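Local structure of Non-structural protein 3 (Porcine deltacoronavirus, 6LN0) at residues P3-Q8 with G82-L87; V32-A37 with G43-A48; K108-E113 with Y117-L122; H133-F138 with V149-M154. The protein is a multidomain coronavirus replicase subunit whose macro domain probably binds ADP-ribose and whose papain-like protease domain probably cleaves the viral polyprotein. All coordinates share one frame; numbering follows the deposited sequence.

How the interactions relate
All four contacts belong to the N-terminal macro domain and reach its one six-stranded mixed sheet. Interactions 1, 3 and 4 follow in series along the chain, and interaction 2 falls within the span that interaction 1 closes. Neighbouring strands 83-89, 29-34, 117-120 and 146-152 carry them in turn, so the contacts step across the sheet. Interactions 3 and 4 are nearest, with centres about 9 Å apart; the centres of interactions 1 and 4 are about 20 Å apart, with nearest atoms about 9 Å apart. Main-chain pairing links the steps: L87 O to N33 N, V118 O to V32 N and T150 O to I119 N. The loop and helix contacts are thus joined through one continuous sheet.

Interaction 1 of 4, residues P3-Q8 with G82-L87; sequences PEAIKQ and GVACIL
A5 and A84 meet through their methyl groups, with A5 CB 3.9 Å from A84 CB. The two approaches are unequal: the angle from A84 CA through A84 CB to A5 CB is 167°, so the A84 methyl is aimed almost straight at its partner, but the angle from A5 CA through A5 CB to A84 CB is 108°, so the A5 methyl is met from the flank. E4 adds a peripheral touch, its OE1 lying 4.4 Å from A84 CB. Its CG sits between the backbone N and the carbonyl carbon (chi1 63°), and from there the bent chain brings the carboxylate nearer to A84 than the direction of its CB would suggest. Such a carboxylate-to-methyl distance is at most loose van der Waals contact. The interface is correspondingly small, about 105 Å² summed over both sides, and the closest CA pair, A5 and A84, is 6.1 Å apart.

Further out, a short 3-10 segment, residues 3-5, carries the A5 methyl, and the chain after it is tied down by a salt bridge from K7 NZ to D27 OD2 and by backbone pairing of K7 with P114. On the opposing side, backbone hydrogen bonds of G82 and A84 to S29 fix the start of the strand, while C85 packs on P2. The contact therefore lies at the N-terminal end of strand 83-89, which runs between parallel strand 29-34 and antiparallel strand 71-74. Helix 44-53 packs on I86 of this strand through I49 and A53, and residues 3-8 lead toward strand 10-17 at the sheet's far edge.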
loop_
_atom_site.group_PDB
_atom_site.type_symbol
_atom_site.label_atom_id
_atom_site.label_comp_id
_atom_site.label_asym_id
_atom_site.label_seq_id
_atom_site.Cartn_x
_atom_site.Cartn_y
_atom_site.Cartn_z
ATOM N N PRO A 3 46.495 -10.175 -10.925
ATOM C CA PRO A 3 46.309 -9.908 -9.494
ATOM C C PRO A 3 46.060 -8.450 -9.171
ATOM O O PRO A 3 45.416 -8.165 -8.161
ATOM C CB PRO A 3 47.621 -10.414 -8.872
ATOM C CG PRO A 3 48.619 -10.336 -9.966
ATOM C CD PRO A 3 47.864 -10.626 -11.238
ATOM N N GLU A 4 46.537 -7.507 -9.975
ATOM C CA GLU A 4 46.306 -6.114 -9.602
ATOM C C GLU A 4 44.872 -5.669 -9.849
ATOM O O GLU A 4 44.491 -4.595 -9.372
ATOM C CB GLU A 4 47.276 -5.182 -10.344
ATOM C CG GLU A 4 47.145 -5.153 -11.859
ATOM C CD GLU A 4 47.865 -6.314 -12.525
ATOM O OE1 GLU A 4 48.016 -6.304 -13.775
ATOM O OE2 GLU A 4 48.286 -7.235 -11.791
ATOM N N ALA A 5 44.068 -6.471 -10.558
ATOM C CA ALA A 5 42.697 -6.114 -10.907
ATOM C C ALA A 5 41.672 -6.566 -9.868
ATOM O O ALA A 5 40.482 -6.244 -10.005
ATOM C CB ALA A 5 42.338 -6.713 -12.274
ATOM N N ILE A 6 42.100 -7.295 -8.845
ATOM C CA ILE A 6 41.173 -7.926 -7.915
ATOM C C ILE A 6 40.716 -6.912 -6.875
ATOM O O ILE A 6 41.519 -6.143 -6.330
ATOM C CB ILE A 6 41.829 -9.154 -7.262
ATOM C CG1 ILE A 6 40.884 -9.780 -6.245
ATOM C CG2 ILE A 6 43.140 -8.776 -6.570
ATOM C CD1 ILE A 6 39.589 -10.149 -6.769
ATOM N N LYS A 7 39.407 -6.871 -6.624
ATOM C CA LYS A 7 38.855 -6.129 -5.498
ATOM C C LYS A 7 37.907 -7.037 -4.730
ATOM O O LYS A 7 37.136 -7.789 -5.331
ATOM C CB LYS A 7 38.129 -4.863 -5.952
ATOM C CG LYS A 7 39.008 -3.911 -6.711
ATOM C CD LYS A 7 38.377 -3.519 -8.021
ATOM C CE LYS A 7 39.330 -2.624 -8.824
ATOM N NZ LYS A 7 39.243 -1.194 -8.389
ATOM N N GLN A 8 37.985 -6.991 -3.404
ATOM C CA GLN A 8 37.157 -7.870 -2.593
ATOM C C GLN A 8 35.686 -7.497 -2.756
ATOM O O GLN A 8 35.357 -6.329 -2.979
ATOM C CB GLN A 8 37.558 -7.799 -1.119
ATOM C CG GLN A 8 38.966 -8.324 -0.824
ATOM C CD GLN A 8 39.904 -7.233 -0.324
ATOM O OE1 GLN A 8 39.482 -6.098 -0.084
ATOM N NE2 GLN A 8 41.182 -7.570 -0.172
ATOM N N GLY A 82 44.911 2.833 -17.020
ATOM C CA GLY A 82 44.295 2.122 -15.914
ATOM C C GLY A 82 43.631 0.812 -16.287
ATOM O O GLY A 82 42.915 0.247 -15.455
ATOM N N VAL A 83 43.840 0.319 -17.506
ATOM C CA VAL A 83 43.252 -0.929 -17.978
ATOM C C VAL A 83 44.215 -2.062 -17.639
ATOM O O VAL A 83 45.316 -2.142 -18.198
ATOM C CB VAL A 83 42.962 -0.875 -19.482
ATOM C CG1 VAL A 83 42.365 -2.178 -19.953
ATOM C CG2 VAL A 83 42.036 0.270 -19.791
ATOM N N ALA A 84 43.800 -2.940 -16.715
ATOM C CA ALA A 84 44.662 -4.045 -16.319
ATOM C C ALA A 84 44.741 -5.096 -17.409
ATOM O O ALA A 84 45.797 -5.699 -17.614
ATOM C CB ALA A 84 44.172 -4.678 -15.018
ATOM N N CYS A 85 43.636 -5.340 -18.110
ATOM C CA CYS A 85 43.636 -6.333 -19.173
ATOM C C CYS A 85 42.395 -6.145 -20.037
ATOM O O CYS A 85 41.503 -5.352 -19.721
ATOM C CB CYS A 85 43.695 -7.744 -18.597
ATOM S SG CYS A 85 42.287 -8.091 -17.525
ATOM N N ILE A 86 42.355 -6.903 -21.134
ATOM C CA ILE A 86 41.310 -6.830 -22.145
ATOM C C ILE A 86 40.710 -8.217 -22.301
ATOM O O ILE A 86 41.437 -9.193 -22.493
ATOM C CB ILE A 86 41.857 -6.319 -23.491
ATOM C CG1 ILE A 86 42.243 -4.848 -23.373
ATOM C CG2 ILE A 86 40.844 -6.504 -24.624
ATOM C CD1 ILE A 86 43.211 -4.372 -24.449
ATOM N N LEU A 87 39.390 -8.300 -22.232
ATOM C CA LEU A 87 38.684 -9.565 -22.329
ATOM C C LEU A 87 37.884 -9.565 -23.625
ATOM O O LEU A 87 37.187 -8.591 -23.920
ATOM C CB LEU A 87 37.784 -9.753 -21.099
ATOM C CG LEU A 87 36.874 -10.965 -20.946
ATOM C CD1 LEU A 87 37.626 -12.246 -21.168
ATOM C CD2 LEU A 87 36.205 -10.950 -19.553
#

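Interaction 2 of 4, residues V32-A37 with G43-A48; sequences VNPANA and GGAARA
The carboxamide of N33 is the flat group of this contact, and A46 lies to one side of its plane, set obliquely beyond its outer atoms. The amide runs alongside A46, with N33 OD1 3.4 Å from A46 CB and N33 ND2 3.7 Å from A46 CA; the nearest atom to ND2 of N33 is A46 O, at 3.6 Å. With CG anti to the backbone N (chi1 -180°), the N33 side chain is carried forward to the helix although its CB does not head there. The ND2 group is held by a hydrogen bond to N41 OD1, which helps to fix the rotation of the amide. The second flat group is the P34 peptide: its carbonyl O is also 3.4 Å from A46 CB, so one methyl touches two oxygens. The P34 ring meets the helix through a single atom, CD, 4.1 Å from A45 CB, and P120 of the next strand adjoins both P34 and A45.

Strand 32-34 and helix 44-48 have axes that approach to 6.8 Å, with N-to-C directions 126° apart, and the nearest CA atoms, those of N33 and A46, are 5.4 Å apart. Small alanines at the contacting helix positions are compatible with this short separation. The N-P-A-N run and the glycines around the start of the helix resemble the elements that line the ADP-ribose pocket in related macro domains. Chemically, oxygen-to-methyl and methyl-to-ring contacts imply an interface set by shape, with the amide's directional bonding to N41 made alongside it.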
loop_
_atom_site.group_PDB
_atom_site.type_symbol
_atom_site.label_atom_id
_atom_site.label_comp_id
_atom_site.label_asym_id
_atom_site.label_seq_id
_atom_site.Cartn_x
_atom_site.Cartn_y
_atom_site.Cartn_z
ATOM N N VAL A 32 36.184 -4.918 -21.582
ATOM C CA VAL A 32 35.606 -5.941 -22.446
ATOM C C VAL A 32 35.622 -5.465 -23.893
ATOM O O VAL A 32 35.259 -4.324 -24.197
ATOM C CB VAL A 32 34.171 -6.310 -22.017
ATOM C CG1 VAL A 32 33.677 -7.424 -22.896
ATOM C CG2 VAL A 32 34.112 -6.748 -20.560
ATOM N N ASN A 33 36.007 -6.364 -24.790
ATOM C CA ASN A 33 36.117 -6.080 -26.221
ATOM C C ASN A 33 35.140 -6.965 -26.977
ATOM O O ASN A 33 35.354 -8.190 -27.063
ATOM C CB ASN A 33 37.548 -6.319 -26.712
ATOM C CG ASN A 33 37.730 -6.034 -28.209
ATOM O OD1 ASN A 33 37.058 -6.620 -29.075
ATOM N ND2 ASN A 33 38.671 -5.144 -28.518
ATOM N N PRO A 34 34.080 -6.421 -27.544
ATOM C CA PRO A 34 33.116 -7.247 -28.282
ATOM C C PRO A 34 33.621 -7.496 -29.697
ATOM O O PRO A 34 33.659 -6.588 -30.533
ATOM C CB PRO A 34 31.838 -6.393 -28.257
ATOM C CG PRO A 34 32.113 -5.268 -27.290
ATOM C CD PRO A 34 33.599 -5.044 -27.396
ATOM N N ALA A 35 34.015 -8.737 -29.964
ATOM C CA ALA A 35 34.929 -9.053 -31.037
ATOM C C ALA A 35 34.332 -10.129 -31.926
ATOM O O ALA A 35 33.302 -10.733 -31.610
ATOM C CB ALA A 35 36.282 -9.524 -30.485
ATOM N N ASN A 36 34.999 -10.365 -33.053
ATOM C CA ASN A 36 34.703 -11.514 -33.891
ATOM C C ASN A 36 35.759 -12.578 -33.641
ATOM O O ASN A 36 36.803 -12.307 -33.057
ATOM C CB ASN A 36 34.661 -11.124 -35.368
ATOM C CG ASN A 36 35.981 -10.573 -35.860
ATOM O OD1 ASN A 36 36.946 -11.320 -36.050
ATOM N ND2 ASN A 36 36.035 -9.253 -36.063
ATOM N N ALA A 37 35.470 -13.804 -34.078
ATOM C CA ALA A 37 36.383 -14.914 -33.818
ATOM C C ALA A 37 37.784 -14.669 -34.369
ATOM O O ALA A 37 38.743 -15.273 -33.867
ATOM C CB ALA A 37 35.828 -16.215 -34.401
ATOM N N GLY A 43 35.572 -2.733 -36.499
ATOM C CA GLY A 43 35.025 -1.446 -36.108
ATOM C C GLY A 43 34.392 -1.467 -34.735
ATOM O O GLY A 43 34.737 -2.288 -33.879
ATOM N N GLY A 44 33.464 -0.542 -34.527
ATOM C CA GLY A 44 32.737 -0.447 -33.285
ATOM C C GLY A 44 33.672 -0.179 -32.125
ATOM O O GLY A 44 34.743 0.427 -32.275
ATOM N N ALA A 45 33.253 -0.645 -30.944
ATOM C CA ALA A 45 34.114 -0.575 -29.769
ATOM C C ALA A 45 35.413 -1.355 -29.963
ATOM O O ALA A 45 36.448 -0.963 -29.416
ATOM C CB ALA A 45 33.362 -1.094 -28.543
ATOM N N ALA A 46 35.384 -2.436 -30.759
ATOM C CA ALA A 46 36.542 -3.316 -30.892
ATOM C C ALA A 46 37.701 -2.618 -31.596
ATOM O O ALA A 46 38.867 -2.797 -31.217
ATOM C CB ALA A 46 36.151 -4.592 -31.640
ATOM N N ARG A 47 37.412 -1.829 -32.636
ATOM C CA ARG A 47 38.476 -1.046 -33.251
ATOM C C ARG A 47 38.879 0.133 -32.378
ATOM O O ARG A 47 40.019 0.597 -32.476
ATOM C CB ARG A 47 38.058 -0.557 -34.640
ATOM C CG ARG A 47 39.218 -0.161 -35.545
ATOM C CD ARG A 47 39.243 1.339 -35.825
ATOM N NE ARG A 47 40.092 1.669 -36.973
ATOM C CZ ARG A 47 39.694 1.587 -38.244
ATOM N NH1 ARG A 47 38.459 1.193 -38.514
ATOM N NH2 ARG A 47 40.522 1.897 -39.243
ATOM N N ALA A 48 37.982 0.631 -31.525
ATOM C CA ALA A 48 38.366 1.732 -30.647
ATOM C C ALA A 48 39.280 1.251 -29.530
ATOM O O ALA A 48 40.077 2.031 -28.992
ATOM C CB ALA A 48 37.126 2.407 -30.070
#

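Interaction 3 of 4, residues K108-E113 with Y117-L122; sequences KSILTE and YVIPIL
I110, L111, Y117 and I119 form the tight side of this contact. A methyl of L111 sits over one face of the Y117 ring, CD2 standing 3.9 Å from the ring centroid and 25° off the normal, a CH-pi contact displaced toward the rim near CD2 of Y117. With CG of Y117 beside the backbone N (chi1 -69°) and CB heading toward the helix end, the ring is carried against that methyl. I110 CG2 lies 3.8 Å from Y117 CD1 and 3.7 Å from I119 CD1. I119 CD1 in turn lies 4.1 Å from L111 CD2, so the three aliphatic side chains close on one another. Looser packing appears where I110 CD1 and L122 CD1 are 4.4 Å apart.

The other end, toward exposed T112 and partly exposed E113, is polar. T112 N donates to Y117 OH over 3.4 Å, a weak bond with an N-H...O angle of 155°. E113 O lies 3.2 Å from that same OH of Y117, at the ring edge. An inverse gamma turn at L111 follows the helix end and brings T112 N and E113 O near the hydroxyl.

Methyls of L111 and I110 thus pack on the ring while I110 O comes obliquely to 3.2 Å from Y117 CE1. At the hydroxyl the T112 N bond is long and the proton has more than one acceptor within reach, so no single strong bond fixes the OH.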
loop_
_atom_site.group_PDB
_atom_site.type_symbol
_atom_site.label_atom_id
_atom_site.label_comp_id
_atom_site.label_asym_id
_atom_site.label_seq_id
_atom_site.Cartn_x
_atom_site.Cartn_y
_atom_site.Cartn_z
ATOM N N LYS A 108 27.296 -13.607 -18.706
ATOM C CA LYS A 108 27.753 -14.625 -17.765
ATOM C C LYS A 108 29.209 -14.948 -18.025
ATOM O O LYS A 108 30.014 -15.085 -17.096
ATOM C CB LYS A 108 26.905 -15.895 -17.898
ATOM C CG LYS A 108 26.925 -16.808 -16.665
ATOM C CD LYS A 108 26.717 -18.294 -17.020
ATOM C CE LYS A 108 26.805 -19.191 -15.779
ATOM N NZ LYS A 108 28.130 -19.867 -15.642
ATOM N N SER A 109 29.561 -15.048 -19.300
ATOM C CA SER A 109 30.920 -15.326 -19.712
ATOM C C SER A 109 31.896 -14.242 -19.272
ATOM O O SER A 109 33.089 -14.525 -19.122
ATOM C CB SER A 109 30.921 -15.504 -21.228
ATOM O OG SER A 109 32.213 -15.384 -21.758
ATOM N N ILE A 110 31.412 -13.031 -19.026
ATOM C CA ILE A 110 32.270 -11.894 -18.723
ATOM C C ILE A 110 32.455 -11.718 -17.225
ATOM O O ILE A 110 33.572 -11.517 -16.740
ATOM C CB ILE A 110 31.668 -10.619 -19.359
ATOM C CG1 ILE A 110 31.853 -10.620 -20.873
ATOM C CG2 ILE A 110 32.222 -9.343 -18.697
ATOM C CD1 ILE A 110 31.040 -9.564 -21.569
ATOM N N LEU A 111 31.350 -11.753 -16.479
ATOM C CA LEU A 111 31.315 -11.272 -15.100
ATOM C C LEU A 111 31.482 -12.477 -14.183
ATOM O O LEU A 111 30.512 -13.064 -13.701
ATOM C CB LEU A 111 30.027 -10.512 -14.831
ATOM C CG LEU A 111 29.833 -9.332 -15.783
ATOM C CD1 LEU A 111 28.387 -9.213 -16.227
ATOM C CD2 LEU A 111 30.326 -8.036 -15.144
ATOM N N THR A 112 32.740 -12.851 -13.958
ATOM C CA THR A 112 33.076 -14.080 -13.264
ATOM C C THR A 112 33.970 -13.867 -12.060
ATOM O O THR A 112 34.035 -14.748 -11.198
ATOM C CB THR A 112 33.774 -15.056 -14.223
ATOM O OG1 THR A 112 35.040 -14.506 -14.621
ATOM C CG2 THR A 112 32.915 -15.284 -15.448
ATOM N N GLU A 113 34.644 -12.733 -11.969
ATOM C CA GLU A 113 35.662 -12.464 -10.969
ATOM C C GLU A 113 35.390 -11.107 -10.349
ATOM O O GLU A 113 34.731 -10.262 -10.959
ATOM C CB GLU A 113 37.061 -12.484 -11.602
ATOM C CG GLU A 113 37.302 -13.648 -12.540
ATOM C CD GLU A 113 37.505 -14.955 -11.792
ATOM O OE1 GLU A 113 36.890 -15.980 -12.189
ATOM O OE2 GLU A 113 38.281 -14.947 -10.803
ATOM N N TYR A 117 34.617 -3.919 -14.166
ATOM C CA TYR A 117 34.381 -4.192 -15.572
ATOM C C TYR A 117 33.923 -2.930 -16.289
ATOM O O TYR A 117 33.144 -2.138 -15.749
ATOM C CB TYR A 117 33.328 -5.281 -15.728
ATOM C CG TYR A 117 33.797 -6.641 -15.286
ATOM C CD1 TYR A 117 34.452 -7.490 -16.173
ATOM C CD2 TYR A 117 33.575 -7.091 -13.994
ATOM C CE1 TYR A 117 34.885 -8.746 -15.785
ATOM C CE2 TYR A 117 34.009 -8.347 -13.598
ATOM C CZ TYR A 117 34.660 -9.169 -14.495
ATOM O OH TYR A 117 35.084 -10.421 -14.115
ATOM N N VAL A 118 34.407 -2.754 -17.514
ATOM C CA VAL A 118 33.949 -1.693 -18.395
ATOM C C VAL A 118 33.414 -2.380 -19.632
ATOM O O VAL A 118 34.150 -3.108 -20.307
ATOM C CB VAL A 118 35.069 -0.702 -18.734
ATOM C CG1 VAL A 118 34.574 0.354 -19.659
ATOM C CG2 VAL A 118 35.603 -0.076 -17.462
ATOM N N ILE A 119 32.127 -2.205 -19.901
ATOM C CA ILE A 119 31.506 -3.020 -20.935
ATOM C C ILE A 119 30.765 -2.136 -21.933
ATOM O O ILE A 119 29.771 -1.483 -21.578
ATOM C CB ILE A 119 30.566 -4.074 -20.322
ATOM C CG1 ILE A 119 31.220 -4.747 -19.116
ATOM C CG2 ILE A 119 30.200 -5.128 -21.337
ATOM C CD1 ILE A 119 30.584 -6.067 -18.733
ATOM N N PRO A 120 31.239 -2.049 -23.174
ATOM C CA PRO A 120 30.359 -1.613 -24.264
ATOM C C PRO A 120 29.162 -2.548 -24.353
ATOM O O PRO A 120 29.318 -3.772 -24.384
ATOM C CB PRO A 120 31.253 -1.724 -25.507
ATOM C CG PRO A 120 32.450 -2.575 -25.065
ATOM C CD PRO A 120 32.626 -2.237 -23.626
ATOM N N ILE A 121 27.961 -1.965 -24.392
ATOM C CA ILE A 121 26.758 -2.781 -24.495
ATOM C C ILE A 121 26.873 -3.677 -25.715
ATOM O O ILE A 121 27.252 -3.224 -26.804
ATOM C CB ILE A 121 25.512 -1.890 -24.558
ATOM C CG1 ILE A 121 25.381 -1.104 -23.261
ATOM C CG2 ILE A 121 24.268 -2.721 -24.808
ATOM C CD1 ILE A 121 24.569 0.125 -23.417
ATOM N N LEU A 122 26.607 -4.967 -25.522
ATOM C CA LEU A 122 26.800 -5.947 -26.578
ATOM C C LEU A 122 25.679 -5.839 -27.599
ATOM O O LEU A 122 24.555 -5.452 -27.277
ATOM C CB LEU A 122 26.854 -7.367 -26.003
ATOM C CG LEU A 122 27.777 -7.680 -24.816
ATOM C CD1 LEU A 122 27.860 -9.191 -24.603
ATOM C CD2 LEU A 122 29.187 -7.076 -24.995
#

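Interaction 4 of 4, residues H133-F138 with V149-M154; sequences HSLDAF and VTLVTM
Helix 131-141 and strand 146-152 are the last two elements of a beta-alpha-beta unit that begins with strand 117-120, and their packing is made by L135 and F138 against V149 and L151. The two strands are parallel neighbours in the macro-domain sheet, and the helix covers one face of it. Helix 133-138 runs nearly antiparallel to strand 149-152, their directions 168° apart, with axes 12.0 Å from each other at closest approach. That separation is spanned by long side chains: the closest CA atoms, of L135 and L151, are 9.3 Å apart.

L151 supplies the central methyl. Its CD2 lies 3.6 Å from L135 CD2, and it also stands over one face of the F138 ring, 4.0 Å from the centroid and 18° off the normal, in a CH-pi contact offset toward the rim. F138 reaches it because its CG is carried away from the backbone N (chi1 160°), while the helix bond from F138 N to S134 O, 3.0 Å, holds its backbone. All four side chains are buried; V14 of strand 10-17 packs on both F138 and L151, and W162 and L165 of helix 158-165 pack on L135.

No polar atom takes part across the contact, so it is apolar layer packing between a helix and a sheet. At the far tip of the aromatic ring, F138 CZ comes obliquely to V149 CG1 at 4.1 Å.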
loop_
_atom_site.group_PDB
_atom_site.type_symbol
_atom_site.label_atom_id
_atom_site.label_comp_id
_atom_site.label_asym_id
_atom_site.label_seq_id
_atom_site.Cartn_x
_atom_site.Cartn_y
_atom_site.Cartn_z
ATOM N N HIS A 133 17.195 -5.923 -24.836
ATOM C CA HIS A 133 17.543 -7.299 -24.485
ATOM C C HIS A 133 18.944 -7.386 -23.908
ATOM O O HIS A 133 19.173 -8.100 -22.916
ATOM C CB HIS A 133 17.405 -8.218 -25.709
ATOM C CG HIS A 133 16.075 -8.121 -26.386
ATOM N ND1 HIS A 133 15.754 -8.862 -27.504
ATOM C CD2 HIS A 133 14.982 -7.371 -26.099
ATOM C CE1 HIS A 133 14.526 -8.565 -27.884
ATOM N NE2 HIS A 133 14.038 -7.660 -27.053
ATOM N N SER A 134 19.898 -6.677 -24.528
ATOM C CA SER A 134 21.255 -6.650 -23.996
ATOM C C SER A 134 21.290 -6.098 -22.581
ATOM O O SER A 134 21.895 -6.702 -21.685
ATOM C CB SER A 134 22.185 -5.842 -24.899
ATOM O OG SER A 134 22.832 -6.700 -25.824
ATOM N N LEU A 135 20.681 -4.931 -22.361
ATOM C CA LEU A 135 20.665 -4.396 -21.008
ATOM C C LEU A 135 19.925 -5.329 -20.057
ATOM O O LEU A 135 20.245 -5.381 -18.860
ATOM C CB LEU A 135 20.048 -3.002 -20.998
ATOM C CG LEU A 135 21.026 -1.884 -21.372
ATOM C CD1 LEU A 135 20.505 -0.557 -20.914
ATOM C CD2 LEU A 135 22.416 -2.103 -20.793
ATOM N N ASP A 136 18.964 -6.098 -20.576
ATOM C CA ASP A 136 18.210 -7.025 -19.739
ATOM C C ASP A 136 18.997 -8.306 -19.485
ATOM O O ASP A 136 19.037 -8.806 -18.350
ATOM C CB ASP A 136 16.850 -7.339 -20.381
ATOM C CG ASP A 136 15.984 -8.257 -19.518
ATOM O OD1 ASP A 136 15.746 -7.924 -18.323
ATOM O OD2 ASP A 136 15.554 -9.315 -20.047
ATOM N N ALA A 137 19.616 -8.860 -20.539
ATOM C CA ALA A 137 20.519 -9.992 -20.347
ATOM C C ALA A 137 21.557 -9.671 -19.284
ATOM O O ALA A 137 21.898 -10.523 -18.457
ATOM C CB ALA A 137 21.197 -10.365 -21.663
ATOM N N PHE A 138 22.026 -8.425 -19.258
ATOM C CA PHE A 138 23.113 -8.066 -18.359
ATOM C C PHE A 138 22.658 -8.072 -16.906
ATOM O O PHE A 138 23.374 -8.587 -16.033
ATOM C CB PHE A 138 23.682 -6.703 -18.740
ATOM C CG PHE A 138 24.442 -6.036 -17.639
ATOM C CD1 PHE A 138 25.720 -6.456 -17.312
ATOM C CD2 PHE A 138 23.890 -4.977 -16.945
ATOM C CE1 PHE A 138 26.435 -5.835 -16.300
ATOM C CE2 PHE A 138 24.585 -4.348 -15.934
ATOM C CZ PHE A 138 25.866 -4.778 -15.605
ATOM N N VAL A 149 30.588 -1.322 -11.603
ATOM C CA VAL A 149 30.553 -1.818 -12.984
ATOM C C VAL A 149 30.151 -0.686 -13.921
ATOM O O VAL A 149 29.241 0.091 -13.616
ATOM C CB VAL A 149 29.577 -3.002 -13.162
ATOM C CG1 VAL A 149 29.640 -3.506 -14.589
ATOM C CG2 VAL A 149 29.908 -4.110 -12.197
ATOM N N THR A 150 30.799 -0.615 -15.081
ATOM C CA THR A 150 30.633 0.492 -16.012
ATOM C C THR A 150 30.217 -0.040 -17.372
ATOM O O THR A 150 30.980 -0.771 -18.010
ATOM C CB THR A 150 31.935 1.277 -16.148
ATOM O OG1 THR A 150 32.246 1.918 -14.907
ATOM C CG2 THR A 150 31.809 2.315 -17.244
ATOM N N LEU A 151 29.026 0.332 -17.822
ATOM C CA LEU A 151 28.634 0.098 -19.202
ATOM C C LEU A 151 28.795 1.374 -20.003
ATOM O O LEU A 151 28.744 2.485 -19.470
ATOM C CB LEU A 151 27.196 -0.382 -19.332
ATOM C CG LEU A 151 26.654 -1.393 -18.351
ATOM C CD1 LEU A 151 26.033 -0.569 -17.279
ATOM C CD2 LEU A 151 25.607 -2.242 -19.038
ATOM N N VAL A 152 28.963 1.198 -21.307
ATOM C CA VAL A 152 29.363 2.271 -22.202
ATOM C C VAL A 152 28.442 2.249 -23.405
ATOM O O VAL A 152 28.231 1.189 -24.008
ATOM C CB VAL A 152 30.834 2.132 -22.641
ATOM C CG1 VAL A 152 31.183 3.205 -23.677
ATOM C CG2 VAL A 152 31.760 2.210 -21.428
ATOM N N THR A 153 27.922 3.425 -23.772
ATOM C CA THR A 153 26.847 3.480 -24.755
ATOM C C THR A 153 27.209 4.305 -26.000
ATOM O O THR A 153 27.605 3.729 -27.020
ATOM C CB THR A 153 25.564 3.985 -24.057
ATOM O OG1 THR A 153 24.495 4.111 -25.000
ATOM C CG2 THR A 153 25.778 5.317 -23.277
ATOM N N MET A 154 27.104 5.639 -25.920
ATOM C CA MET A 154 27.075 6.556 -27.075
ATOM C C MET A 154 25.773 6.449 -27.884
ATOM O O MET A 154 25.782 6.564 -29.110
ATOM C CB MET A 154 28.281 6.361 -27.988
ATOM C CG MET A 154 29.524 7.083 -27.559
ATOM S SD MET A 154 30.678 6.938 -28.910
ATOM C CE MET A 154 29.987 5.543 -29.813
#